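Local coordinates for protein deacetylase EF_0837 (Enterococcus faecalis, PDB 2ICS) that deacetylates acetyl-(R)-mandelate with very low efficiency in vitro, as a zinc-dependent esterase of the amidohydrolase type that binds two zinc ions per subunit, at residues A[77-85]-A[362-371]; A[46-56]-A[329-337]. One frame throughout, in Å; residues are numbered along the deposited sequence.

Contact 1: residues A[77-85]-A[362-371]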
ATOM      1  N   ILE A  77       4.532  11.289   3.961  1.00 24.08           N
ATOM      2  CA  ILE A  77       4.289   9.847   4.064  1.00 23.98           C
ATOM      3  C   ILE A  77       5.016   9.124   2.941  1.00 24.16           C
ATOM      4  O   ILE A  77       5.044   7.893   2.898  1.00 25.25           O
ATOM      5  CB  ILE A  77       2.792   9.501   3.918  1.00 20.35           C
ATOM      6  CG1 ILE A  77       2.304   9.957   2.540  1.00 19.72           C
ATOM      7  CG2 ILE A  77       1.987  10.156   5.029  1.00 20.26           C
ATOM      8  CD1 ILE A  77       0.916   9.494   2.191  1.00 18.01           C
ATOM      9  N   GLY A  78       5.582   9.898   2.023  1.00 23.99           N
ATOM     10  CA  GLY A  78       6.275   9.312   0.896  1.00 23.05           C
ATOM     11  C   GLY A  78       7.782   9.419   0.955  1.00 23.94           C
ATOM     12  O   GLY A  78       8.428   8.795   1.794  1.00 24.72           O
ATOM     13  N   VAL A  79       8.338  10.227   0.060  1.00 25.66           N
ATOM     14  CA  VAL A  79       9.775  10.410  -0.032  1.00 26.14           C
ATOM     15  C   VAL A  79      10.489  10.533   1.315  1.00 27.06           C
ATOM     16  O   VAL A  79      11.540   9.933   1.510  1.00 28.27           O
ATOM     17  CB  VAL A  79      10.111  11.635  -0.925  1.00 27.54           C
ATOM     18  CG1 VAL A  79       9.483  12.897  -0.353  1.00 26.13           C
ATOM     19  CG2 VAL A  79      11.624  11.785  -1.065  1.00 27.41           C
ATOM     20  N   LYS A  80       9.919  11.282   2.251  1.00 27.39           N
ATOM     21  CA  LYS A  80      10.563  11.453   3.547  1.00 29.14           C
ATOM     22  C   LYS A  80      10.579  10.191   4.412  1.00 28.54           C
ATOM     23  O   LYS A  80      11.230  10.159   5.453  1.00 28.05           O
ATOM     24  CB  LYS A  80       9.906  12.610   4.310  1.00 30.81           C
ATOM     25  CG  LYS A  80      10.005  13.952   3.578  1.00 32.57           C
ATOM     26  CD  LYS A  80       9.457  15.098   4.425  1.00 36.40           C
ATOM     27  CE  LYS A  80       9.414  16.420   3.649  1.00 39.42           C
ATOM     28  NZ  LYS A  80      10.760  16.926   3.244  1.00 39.26           N
ATOM     29  N   LYS A  81       9.874   9.150   3.980  1.00 28.74           N
ATOM     30  CA  LYS A  81       9.827   7.901   4.735  1.00 28.21           C
ATOM     31  C   LYS A  81      10.366   6.742   3.898  1.00 27.74           C
ATOM     32  O   LYS A  81      10.139   5.567   4.207  1.00 27.79           O
ATOM     33  CB  LYS A  81       8.389   7.616   5.180  1.00 29.09           C
ATOM     34  CG  LYS A  81       7.798   8.709   6.069  1.00 30.58           C
ATOM     35  CD  LYS A  81       8.605   8.866   7.357  1.00 32.94           C
ATOM     36  CE  LYS A  81       8.059   9.979   8.240  1.00 37.03           C
ATOM     37  NZ  LYS A  81       6.654   9.733   8.664  1.00 38.88           N
ATOM     38  N   GLY A  82      11.083   7.087   2.836  1.00 27.94           N
ATOM     39  CA  GLY A  82      11.659   6.077   1.965  1.00 27.19           C
ATOM     40  C   GLY A  82      10.657   5.447   1.018  1.00 25.02           C
ATOM     41  O   GLY A  82      10.965   4.452   0.362  1.00 26.42           O
ATOM     42  N   VAL A  83       9.457   6.015   0.946  1.00 22.43           N
ATOM     43  CA  VAL A  83       8.426   5.485   0.064  1.00 22.35           C
ATOM     44  C   VAL A  83       8.390   6.322  -1.217  1.00 22.74           C
ATOM     45  O   VAL A  83       8.066   7.510  -1.190  1.00 23.07           O
ATOM     46  CB  VAL A  83       7.041   5.494   0.768  1.00 23.43           C
ATOM     47  CG1 VAL A  83       5.987   4.852  -0.132  1.00 23.51           C
ATOM     48  CG2 VAL A  83       7.128   4.727   2.097  1.00 20.77           C
ATOM     49  N   THR A  84       8.745   5.696  -2.336  1.00 21.91           N
ATOM     50  CA  THR A  84       8.791   6.385  -3.618  1.00 21.87           C
ATOM     51  C   THR A  84       7.435   6.562  -4.303  1.00 21.24           C
ATOM     52  O   THR A  84       7.243   7.506  -5.063  1.00 21.96           O
ATOM     53  CB  THR A  84       9.761   5.665  -4.588  1.00 23.41           C
ATOM     54  OG1 THR A  84       9.339   4.308  -4.780  1.00 23.81           O
ATOM     55  CG2 THR A  84      11.172   5.673  -4.022  1.00 24.57           C
ATOM     56  N   THR A  85       6.499   5.659  -4.030  1.00 21.93           N
ATOM     57  CA  THR A  85       5.168   5.728  -4.630  1.00 21.83           C
ATOM     58  C   THR A  85       4.073   5.444  -3.601  1.00 22.76           C
ATOM     59  O   THR A  85       4.235   4.581  -2.732  1.00 22.24           O
ATOM     60  CB  THR A  85       5.027   4.703  -5.802  1.00 22.14           C
ATOM     61  OG1 THR A  85       5.923   5.056  -6.863  1.00 22.23           O
ATOM     62  CG2 THR A  85       3.611   4.693  -6.344  1.00 21.88           C
ATOM     63  N   THR A 362      16.570   8.068  -0.612  1.00 29.55           N
ATOM     64  CA  THR A 362      15.435   7.697  -1.432  1.00 29.88           C
ATOM     65  C   THR A 362      15.594   8.327  -2.806  1.00 30.14           C
ATOM     66  O   THR A 362      15.772   9.537  -2.932  1.00 30.68           O
ATOM     67  CB  THR A 362      14.111   8.167  -0.788  1.00 30.60           C
ATOM     68  OG1 THR A 362      14.015   7.637   0.543  1.00 32.62           O
ATOM     69  CG2 THR A 362      12.921   7.685  -1.601  1.00 29.87           C
ATOM     70  N   ILE A 363      15.544   7.494  -3.835  1.00 28.71           N
ATOM     71  CA  ILE A 363      15.687   7.969  -5.199  1.00 28.10           C
ATOM     72  C   ILE A 363      14.355   7.853  -5.911  1.00 28.28           C
ATOM     73  O   ILE A 363      13.704   6.809  -5.856  1.00 26.31           O
ATOM     74  CB  ILE A 363      16.739   7.148  -5.966  1.00 29.45           C
ATOM     75  CG1 ILE A 363      18.075   7.214  -5.227  1.00 29.28           C
ATOM     76  CG2 ILE A 363      16.880   7.682  -7.389  1.00 28.51           C
ATOM     77  CD1 ILE A 363      19.156   6.397  -5.860  1.00 30.84           C
ATOM     78  N   ILE A 364      13.962   8.931  -6.580  1.00 27.76           N
ATOM     79  CA  ILE A 364      12.701   8.972  -7.297  1.00 27.94           C
ATOM     80  C   ILE A 364      12.924   9.507  -8.704  1.00 28.52           C
ATOM     81  O   ILE A 364      13.408  10.626  -8.879  1.00 27.56           O
ATOM     82  CB  ILE A 364      11.691   9.891  -6.581  1.00 27.91           C
ATOM     83  CG1 ILE A 364      11.501   9.427  -5.133  1.00 28.88           C
ATOM     84  CG2 ILE A 364      10.373   9.902  -7.344  1.00 26.62           C
ATOM     85  CD1 ILE A 364      10.456  10.222  -4.346  1.00 27.69           C
ATOM     86  N   GLY A 365      12.558   8.700  -9.697  1.00 29.28           N
ATOM     87  CA  GLY A 365      12.719   9.089 -11.082  1.00 30.13           C
ATOM     88  C   GLY A 365      14.144   9.511 -11.374  1.00 33.01           C
ATOM     89  O   GLY A 365      14.382  10.360 -12.231  1.00 33.76           O
ATOM     90  N   GLY A 366      15.096   8.932 -10.651  1.00 33.25           N
ATOM     91  CA  GLY A 366      16.488   9.275 -10.866  1.00 35.71           C
ATOM     92  C   GLY A 366      17.000  10.396  -9.984  1.00 37.09           C
ATOM     93  O   GLY A 366      18.204  10.658  -9.956  1.00 38.76           O
ATOM     94  N   GLN A 367      16.100  11.069  -9.271  1.00 36.82           N
ATOM     95  CA  GLN A 367      16.493  12.157  -8.380  1.00 36.27           C
ATOM     96  C   GLN A 367      16.781  11.592  -6.994  1.00 35.40           C
ATOM     97  O   GLN A 367      16.084  10.692  -6.525  1.00 35.76           O
ATOM     98  CB  GLN A 367      15.386  13.211  -8.283  1.00 38.98           C
ATOM     99  CG  GLN A 367      15.045  13.895  -9.599  1.00 44.68           C
ATOM    100  CD  GLN A 367      16.256  14.534 -10.255  1.00 48.54           C
ATOM    101  OE1 GLN A 367      16.943  15.364  -9.650  1.00 51.00           O
ATOM    102  NE2 GLN A 367      16.524  14.153 -11.500  1.00 50.17           N
ATOM    103  N   ILE A 368      17.799  12.136  -6.341  1.00 34.14           N
ATOM    104  CA  ILE A 368      18.203  11.681  -5.019  1.00 35.18           C
ATOM    105  C   ILE A 368      17.664  12.571  -3.905  1.00 36.91           C
ATOM    106  O   ILE A 368      17.706  13.800  -4.000  1.00 37.90           O
ATOM    107  CB  ILE A 368      19.742  11.651  -4.912  1.00 36.02           C
ATOM    108  CG1 ILE A 368      20.315  10.744  -6.001  1.00 36.85           C
ATOM    109  CG2 ILE A 368      20.169  11.175  -3.532  1.00 34.36           C
ATOM    110  CD1 ILE A 368      21.793  10.944  -6.237  1.00 40.09           C
ATOM    111  N   TYR A 369      17.163  11.936  -2.850  1.00 36.89           N
ATOM    112  CA  TYR A 369      16.633  12.642  -1.689  1.00 38.41           C
ATOM    113  C   TYR A 369      17.199  11.959  -0.449  1.00 40.38           C
ATOM    114  O   TYR A 369      17.049  10.746  -0.275  1.00 39.72           O
ATOM    115  CB  TYR A 369      15.104  12.576  -1.675  1.00 38.34           C
ATOM    116  CG  TYR A 369      14.446  13.182  -2.898  1.00 40.24           C
ATOM    117  CD1 TYR A 369      14.325  14.569  -3.044  1.00 41.13           C
ATOM    118  CD2 TYR A 369      13.948  12.369  -3.915  1.00 40.12           C
ATOM    119  CE1 TYR A 369      13.721  15.128  -4.174  1.00 41.57           C
ATOM    120  CE2 TYR A 369      13.343  12.915  -5.047  1.00 42.02           C
ATOM    121  CZ  TYR A 369      13.232  14.291  -5.173  1.00 43.04           C
ATOM    122  OH  TYR A 369      12.640  14.819  -6.303  1.00 43.11           O
ATOM    123  N   ASP A 370      17.850  12.737   0.410  1.00 42.17           N
ATOM    124  CA  ASP A 370      18.450  12.202   1.626  1.00 45.96           C
ATOM    125  C   ASP A 370      17.420  12.020   2.737  1.00 47.07           C
ATOM    126  O   ASP A 370      16.584  12.896   2.965  1.00 49.23           O
ATOM    127  CB  ASP A 370      19.562  13.134   2.103  1.00 50.89           C
ATOM    128  CG  ASP A 370      20.530  12.448   3.043  1.00 55.01           C
ATOM    129  OD1 ASP A 370      20.077  11.871   4.055  1.00 57.47           O
ATOM    130  OD2 ASP A 370      21.748  12.489   2.766  1.00 57.77           O
ATOM    131  N   ASN A 371      17.493  10.883   3.426  1.00 46.04           N
ATOM    132  CA  ASN A 371      16.574  10.549   4.515  1.00 46.67           C
ATOM    133  C   ASN A 371      15.181  10.191   3.996  1.00 46.52           C
ATOM    134  O   ASN A 371      14.996   9.178   3.314  1.00 43.37           O
ATOM    135  CB  ASN A 371      16.468  11.712   5.511  1.00 49.12           C
ATOM    136  CG  ASN A 371      17.740  11.916   6.317  1.00 52.62           C
ATOM    137  OD1 ASN A 371      17.855  12.877   7.084  1.00 55.93           O
ATOM    138  ND2 ASN A 371      18.702  11.009   6.152  1.00 52.06           N
TER

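Contact 2: residues A[46-56]-A[329-337]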
ATOM      1  N   LEU A  46      27.779   3.918  -1.390  1.00 36.89           N
ATOM      2  CA  LEU A  46      27.139   3.529  -0.141  1.00 37.39           C
ATOM      3  C   LEU A  46      28.124   2.925   0.850  1.00 37.91           C
ATOM      4  O   LEU A  46      29.168   2.404   0.464  1.00 36.20           O
ATOM      5  CB  LEU A  46      26.018   2.524  -0.428  1.00 35.56           C
ATOM      6  CG  LEU A  46      24.947   3.039  -1.393  1.00 33.65           C
ATOM      7  CD1 LEU A  46      24.005   1.917  -1.772  1.00 32.89           C
ATOM      8  CD2 LEU A  46      24.196   4.188  -0.749  1.00 33.24           C
ATOM      9  N   GLU A  47      27.788   3.014   2.133  1.00 39.78           N
ATOM     10  CA  GLU A  47      28.625   2.450   3.181  1.00 41.78           C
ATOM     11  C   GLU A  47      28.407   0.947   3.182  1.00 42.10           C
ATOM     12  O   GLU A  47      27.306   0.478   2.904  1.00 42.12           O
ATOM     13  CB  GLU A  47      28.226   3.007   4.550  1.00 45.18           C
ATOM     14  CG  GLU A  47      28.604   4.459   4.777  1.00 50.38           C
ATOM     15  CD  GLU A  47      30.090   4.702   4.587  1.00 54.29           C
ATOM     16  OE1 GLU A  47      30.902   3.972   5.200  1.00 55.45           O
ATOM     17  OE2 GLU A  47      30.445   5.626   3.823  1.00 57.28           O
ATOM     18  N   PRO A  48      29.454   0.169   3.488  1.00 42.87           N
ATOM     19  CA  PRO A  48      29.317  -1.289   3.514  1.00 43.13           C
ATOM     20  C   PRO A  48      28.207  -1.699   4.476  1.00 42.07           C
ATOM     21  O   PRO A  48      28.114  -1.167   5.584  1.00 41.70           O
ATOM     22  CB  PRO A  48      30.693  -1.752   3.988  1.00 44.34           C
ATOM     23  CG  PRO A  48      31.604  -0.708   3.407  1.00 44.62           C
ATOM     24  CD  PRO A  48      30.852   0.569   3.721  1.00 44.25           C
ATOM     25  N   GLY A  49      27.360  -2.630   4.047  1.00 41.06           N
ATOM     26  CA  GLY A  49      26.273  -3.080   4.898  1.00 41.11           C
ATOM     27  C   GLY A  49      24.964  -2.359   4.630  1.00 40.97           C
ATOM     28  O   GLY A  49      23.962  -2.598   5.307  1.00 41.58           O
ATOM     29  N   THR A  50      24.967  -1.468   3.647  1.00 38.92           N
ATOM     30  CA  THR A  50      23.759  -0.729   3.297  1.00 37.57           C
ATOM     31  C   THR A  50      22.929  -1.541   2.304  1.00 35.90           C
ATOM     32  O   THR A  50      23.463  -2.119   1.353  1.00 34.93           O
ATOM     33  CB  THR A  50      24.098   0.641   2.663  1.00 37.68           C
ATOM     34  OG1 THR A  50      24.884   1.417   3.576  1.00 37.26           O
ATOM     35  CG2 THR A  50      22.824   1.403   2.337  1.00 37.85           C
ATOM     36  N   TYR A  51      21.623  -1.588   2.531  1.00 33.69           N
ATOM     37  CA  TYR A  51      20.730  -2.331   1.652  1.00 32.10           C
ATOM     38  C   TYR A  51      20.090  -1.421   0.614  1.00 31.07           C
ATOM     39  O   TYR A  51      19.988  -0.204   0.809  1.00 31.15           O
ATOM     40  CB  TYR A  51      19.629  -3.011   2.468  1.00 32.47           C
ATOM     41  CG  TYR A  51      20.132  -4.043   3.448  1.00 33.41           C
ATOM     42  CD1 TYR A  51      20.542  -5.304   3.015  1.00 33.90           C
ATOM     43  CD2 TYR A  51      20.200  -3.762   4.812  1.00 35.20           C
ATOM     44  CE1 TYR A  51      21.005  -6.260   3.918  1.00 35.13           C
ATOM     45  CE2 TYR A  51      20.665  -4.712   5.726  1.00 36.01           C
ATOM     46  CZ  TYR A  51      21.066  -5.958   5.269  1.00 35.57           C
ATOM     47  OH  TYR A  51      21.540  -6.891   6.161  1.00 37.82           O
ATOM     48  N   VAL A  52      19.662  -2.029  -0.488  1.00 29.39           N
ATOM     49  CA  VAL A  52      19.012  -1.317  -1.580  1.00 27.57           C
ATOM     50  C   VAL A  52      17.906  -2.207  -2.139  1.00 27.46           C
ATOM     51  O   VAL A  52      18.076  -3.424  -2.258  1.00 28.94           O
ATOM     52  CB  VAL A  52      19.988  -1.014  -2.742  1.00 28.38           C
ATOM     53  CG1 VAL A  52      19.329  -0.071  -3.737  1.00 25.13           C
ATOM     54  CG2 VAL A  52      21.280  -0.420  -2.212  1.00 30.53           C
ATOM     55  N   SER A  53      16.776  -1.603  -2.477  1.00 24.42           N
ATOM     56  CA  SER A  53      15.669  -2.352  -3.046  1.00 24.91           C
ATOM     57  C   SER A  53      14.935  -1.442  -4.006  1.00 24.16           C
ATOM     58  O   SER A  53      15.323  -0.293  -4.202  1.00 23.74           O
ATOM     59  CB  SER A  53      14.699  -2.807  -1.956  1.00 25.39           C
ATOM     60  OG  SER A  53      13.937  -1.716  -1.460  1.00 24.00           O
ATOM     61  N   ALA A  54      13.879  -1.965  -4.615  1.00 24.83           N
ATOM     62  CA  ALA A  54      13.072  -1.165  -5.516  1.00 23.41           C
ATOM     63  C   ALA A  54      12.428  -0.136  -4.595  1.00 22.27           C
ATOM     64  O   ALA A  54      12.284  -0.392  -3.401  1.00 21.55           O
ATOM     65  CB  ALA A  54      12.013  -2.028  -6.168  1.00 22.09           C
ATOM     66  N   GLY A  55      12.062   1.025  -5.128  1.00 21.55           N
ATOM     67  CA  GLY A  55      11.434   2.031  -4.286  1.00 20.80           C
ATOM     68  C   GLY A  55      10.220   1.447  -3.588  1.00 19.93           C
ATOM     69  O   GLY A  55       9.372   0.829  -4.233  1.00 20.57           O
ATOM     70  N   TRP A  56      10.127   1.630  -2.276  1.00 19.53           N
ATOM     71  CA  TRP A  56       8.999   1.090  -1.524  1.00 19.83           C
ATOM     72  C   TRP A  56       7.698   1.730  -1.986  1.00 19.01           C
ATOM     73  O   TRP A  56       7.670   2.907  -2.335  1.00 18.93           O
ATOM     74  CB  TRP A  56       9.189   1.319  -0.024  1.00 19.41           C
ATOM     75  CG  TRP A  56      10.411   0.663   0.559  1.00 22.02           C
ATOM     76  CD1 TRP A  56      11.191  -0.301  -0.024  1.00 20.83           C
ATOM     77  CD2 TRP A  56      10.971   0.899   1.862  1.00 20.90           C
ATOM     78  NE1 TRP A  56      12.203  -0.678   0.838  1.00 21.65           N
ATOM     79  CE2 TRP A  56      12.091   0.042   2.000  1.00 21.84           C
ATOM     80  CE3 TRP A  56      10.637   1.755   2.924  1.00 21.81           C
ATOM     81  CZ2 TRP A  56      12.880   0.016   3.159  1.00 21.68           C
ATOM     82  CZ3 TRP A  56      11.423   1.731   4.081  1.00 21.54           C
ATOM     83  CH2 TRP A  56      12.533   0.863   4.184  1.00 22.43           C
ATOM     84  N   ALA A 329      13.442   4.598 -12.429  1.00 30.70           N
ATOM     85  CA  ALA A 329      14.515   4.672 -11.454  1.00 30.51           C
ATOM     86  C   ALA A 329      14.035   5.147 -10.081  1.00 30.39           C
ATOM     87  O   ALA A 329      14.279   6.289  -9.675  1.00 30.34           O
ATOM     88  CB  ALA A 329      15.630   5.581 -11.973  1.00 28.93           C
ATOM     89  N   ASP A 330      13.329   4.265  -9.382  1.00 29.71           N
ATOM     90  CA  ASP A 330      12.849   4.544  -8.030  1.00 28.56           C
ATOM     91  C   ASP A 330      13.521   3.508  -7.144  1.00 27.66           C
ATOM     92  O   ASP A 330      13.416   2.307  -7.400  1.00 25.93           O
ATOM     93  CB  ASP A 330      11.329   4.380  -7.920  1.00 28.97           C
ATOM     94  CG  ASP A 330      10.565   5.394  -8.743  1.00 29.26           C
ATOM     95  OD1 ASP A 330      11.143   6.442  -9.113  1.00 30.07           O
ATOM     96  OD2 ASP A 330       9.371   5.147  -9.006  1.00 30.64           O
ATOM     97  N   LEU A 331      14.218   3.966  -6.112  1.00 27.65           N
ATOM     98  CA  LEU A 331      14.914   3.061  -5.209  1.00 26.15           C
ATOM     99  C   LEU A 331      14.873   3.552  -3.779  1.00 25.30           C
ATOM    100  O   LEU A 331      14.755   4.745  -3.520  1.00 25.47           O
ATOM    101  CB  LEU A 331      16.388   2.913  -5.606  1.00 28.74           C
ATOM    102  CG  LEU A 331      16.783   2.345  -6.969  1.00 31.39           C
ATOM    103  CD1 LEU A 331      16.527   3.370  -8.070  1.00 33.32           C
ATOM    104  CD2 LEU A 331      18.258   1.988  -6.929  1.00 33.59           C
ATOM    105  N   THR A 332      14.978   2.616  -2.850  1.00 23.13           N
ATOM    106  CA  THR A 332      15.000   2.953  -1.447  1.00 22.68           C
ATOM    107  C   THR A 332      16.287   2.336  -0.923  1.00 24.08           C
ATOM    108  O   THR A 332      16.572   1.160  -1.169  1.00 23.22           O
ATOM    109  CB  THR A 332      13.782   2.377  -0.701  1.00 23.54           C
ATOM    110  OG1 THR A 332      12.578   2.901  -1.283  1.00 23.99           O
ATOM    111  CG2 THR A 332      13.833   2.761   0.774  1.00 20.80           C
ATOM    112  N   ILE A 333      17.074   3.154  -0.237  1.00 24.37           N
ATOM    113  CA  ILE A 333      18.349   2.737   0.324  1.00 23.74           C
ATOM    114  C   ILE A 333      18.160   2.813   1.831  1.00 25.19           C
ATOM    115  O   ILE A 333      17.749   3.848   2.368  1.00 23.17           O
ATOM    116  CB  ILE A 333      19.465   3.676  -0.171  1.00 24.50           C
ATOM    117  CG1 ILE A 333      19.454   3.685  -1.708  1.00 24.82           C
ATOM    118  CG2 ILE A 333      20.815   3.218   0.341  1.00 24.77           C
ATOM    119  CD1 ILE A 333      20.512   4.560  -2.346  1.00 26.49           C
ATOM    120  N   PHE A 334      18.460   1.713   2.513  1.00 24.47           N
ATOM    121  CA  PHE A 334      18.223   1.642   3.945  1.00 24.10           C
ATOM    122  C   PHE A 334      19.167   0.739   4.720  1.00 27.14           C
ATOM    123  O   PHE A 334      20.028   0.066   4.152  1.00 28.22           O
ATOM    124  CB  PHE A 334      16.799   1.133   4.152  1.00 22.62           C
ATOM    125  CG  PHE A 334      16.542  -0.198   3.492  1.00 22.69           C
ATOM    126  CD1 PHE A 334      16.751  -1.388   4.187  1.00 21.45           C
ATOM    127  CD2 PHE A 334      16.158  -0.261   2.153  1.00 20.63           C
ATOM    128  CE1 PHE A 334      16.584  -2.625   3.556  1.00 22.32           C
ATOM    129  CE2 PHE A 334      15.990  -1.491   1.512  1.00 21.69           C
ATOM    130  CZ  PHE A 334      16.204  -2.673   2.212  1.00 21.97           C
ATOM    131  N   THR A 335      18.964   0.723   6.035  1.00 27.32           N
ATOM    132  CA  THR A 335      19.741  -0.105   6.939  1.00 29.11           C
ATOM    133  C   THR A 335      18.760  -0.892   7.795  1.00 30.60           C
ATOM    134  O   THR A 335      17.605  -0.502   7.948  1.00 28.97           O
ATOM    135  CB  THR A 335      20.611   0.731   7.912  1.00 30.68           C
ATOM    136  OG1 THR A 335      19.761   1.557   8.716  1.00 31.59           O
ATOM    137  CG2 THR A 335      21.609   1.599   7.155  1.00 27.91           C
ATOM    138  N   ILE A 336      19.236  -2.004   8.342  1.00 33.20           N
ATOM    139  CA  ILE A 336      18.445  -2.852   9.218  1.00 36.02           C
ATOM    140  C   ILE A 336      19.344  -3.069  10.428  1.00 39.08           C
ATOM    141  O   ILE A 336      20.466  -3.556  10.291  1.00 40.92           O
ATOM    142  CB  ILE A 336      18.114  -4.207   8.556  1.00 34.89           C
ATOM    143  CG1 ILE A 336      17.220  -3.981   7.333  1.00 33.47           C
ATOM    144  CG2 ILE A 336      17.412  -5.117   9.551  1.00 35.48           C
ATOM    145  CD1 ILE A 336      16.868  -5.247   6.586  1.00 31.06           C
ATOM    146  N   GLN A 337      18.864  -2.699  11.609  1.00 41.34           N
ATOM    147  CA  GLN A 337      19.679  -2.834  12.806  1.00 44.58           C
ATOM    148  C   GLN A 337      18.987  -3.463  14.006  1.00 45.26           C
ATOM    149  O   GLN A 337      17.780  -3.312  14.209  1.00 44.65           O
ATOM    150  CB  GLN A 337      20.240  -1.462  13.185  1.00 46.38           C
ATOM    151  CG  GLN A 337      21.231  -0.929  12.158  1.00 50.47           C
ATOM    152  CD  GLN A 337      21.619   0.516  12.394  1.00 53.72           C
ATOM    153  OE1 GLN A 337      22.498   1.048  11.714  1.00 56.56           O
ATOM    154  NE2 GLN A 337      20.964   1.163  13.354  1.00 55.20           N
TER
HETATM  155  O   HOH W   1      22.061  -2.422   7.618  1.00 38.22           O

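Contact 1: residues A[77-85]-A[362-371]
Val79 meets the C-terminal hairpin, which folds back through a type I' turn from Ile364 to Gln367, with its branch point and one methyl. Its CB lies 3.7 Å from Ile364 CD1, while CG2, held anti to the backbone N, is 3.6 Å from Tyr369 CB; the two side chains cross at about a right angle. Thr84 makes the second tight spot: its CG2 comes within 3.6 Å of Thr362 CG2 and 3.3 Å of Ile363 O. The methyl can turn to the hairpin because chi1 of 59° sends OG1 another way, to Trp56 O. Beta-branched Val79, Thr84, Thr362 and Ile364 suit this seam by presenting methyl groups near the backbone. Gly82, with positive phi, brings its CA to 3.2 Å from Thr362 OG1.

Packing thins toward Lys80 and Asn371, both exposed, their CA atoms 6.2 Å apart. No hydrogen bond crosses between the segments: strands 83-85 and 362-364 run at 13° to each other, but strands 51-61 and 331-344 come between them in the sheet order. Side-chain packing of the 3-10 turn and the start of strand 83-89, an early barrel strand, therefore holds the hairpin at the edge of the same mixed sheet, away from the zinc site.

Contact 2: residues A[46-56]-A[329-337]
Phe334 lies between Tyr51 and Trp56, and the three form an aromatic cluster on one side of an antiparallel strand pair. From CB, which is 4.2 Å from Trp56 CZ2, the side chain takes chi1 of 57°, placing CG between the backbone N and the carbonyl carbon and bringing the ring back over the neighbouring strand. CG and CD2 then meet Trp56 CZ2, CD2 at 3.4 Å, on one face. On the opposite face CD1, CE1 and the tip atom CZ meet Tyr51 CB in a CH-pi contact, the carbon 3.6 Å from the ring centroid. CE2 points to Ser53 OG at the ring edge. The Tyr51 ring itself is slid aside, nearly parallel but barely overlapping, and its CE2 packs on Ile336.

Thr332 uses both branches on Trp56: CG2 sits over the indole's six-membered ring, 3.6 Å from its centroid, and OG1 accepts Trp56 N at 2.9 Å while also bonding to Gly82 O. A threonine suits this place by offering a methyl and a hydroxyl together. On the face of Val52 and Ile333, Ile333 CG2 meets Thr50 CG2 at 3.4 Å, tighter than usual.

Paired bonds satisfy the backbone N and O of Tyr51, Ser53, Thr332 and Phe334; a single further bond, Gly55 N to Asp330 O, comes from well above the carbonyl plane where the pairing ends. Ser53, Trp56 and Phe334 add apolar packing against Ile304 of helix 300-305.

Contacts 1 and 2 have centres about 11 Å apart and belong to one mixed sheet, in which strands 83-89, 51-61, 331-344, 350-364 and 367-370 follow one another in that order. Contact 2 joins two neighbours in this series, whereas contact 1 brings together parts on either side of them. Along the chain the segments alternate, 46-56, 77-85, 329-337, 362-371, so both contacts tie early residues to the C-terminal part. Besides the bond at the Thr332 hydroxyl, a hydrogen bond from Gly365 N to Asp330 OD1 connects them directly. Both lie away from the zinc and adenine sites, where the sheet joins the barrel's early strands to the chain's C-terminal strands.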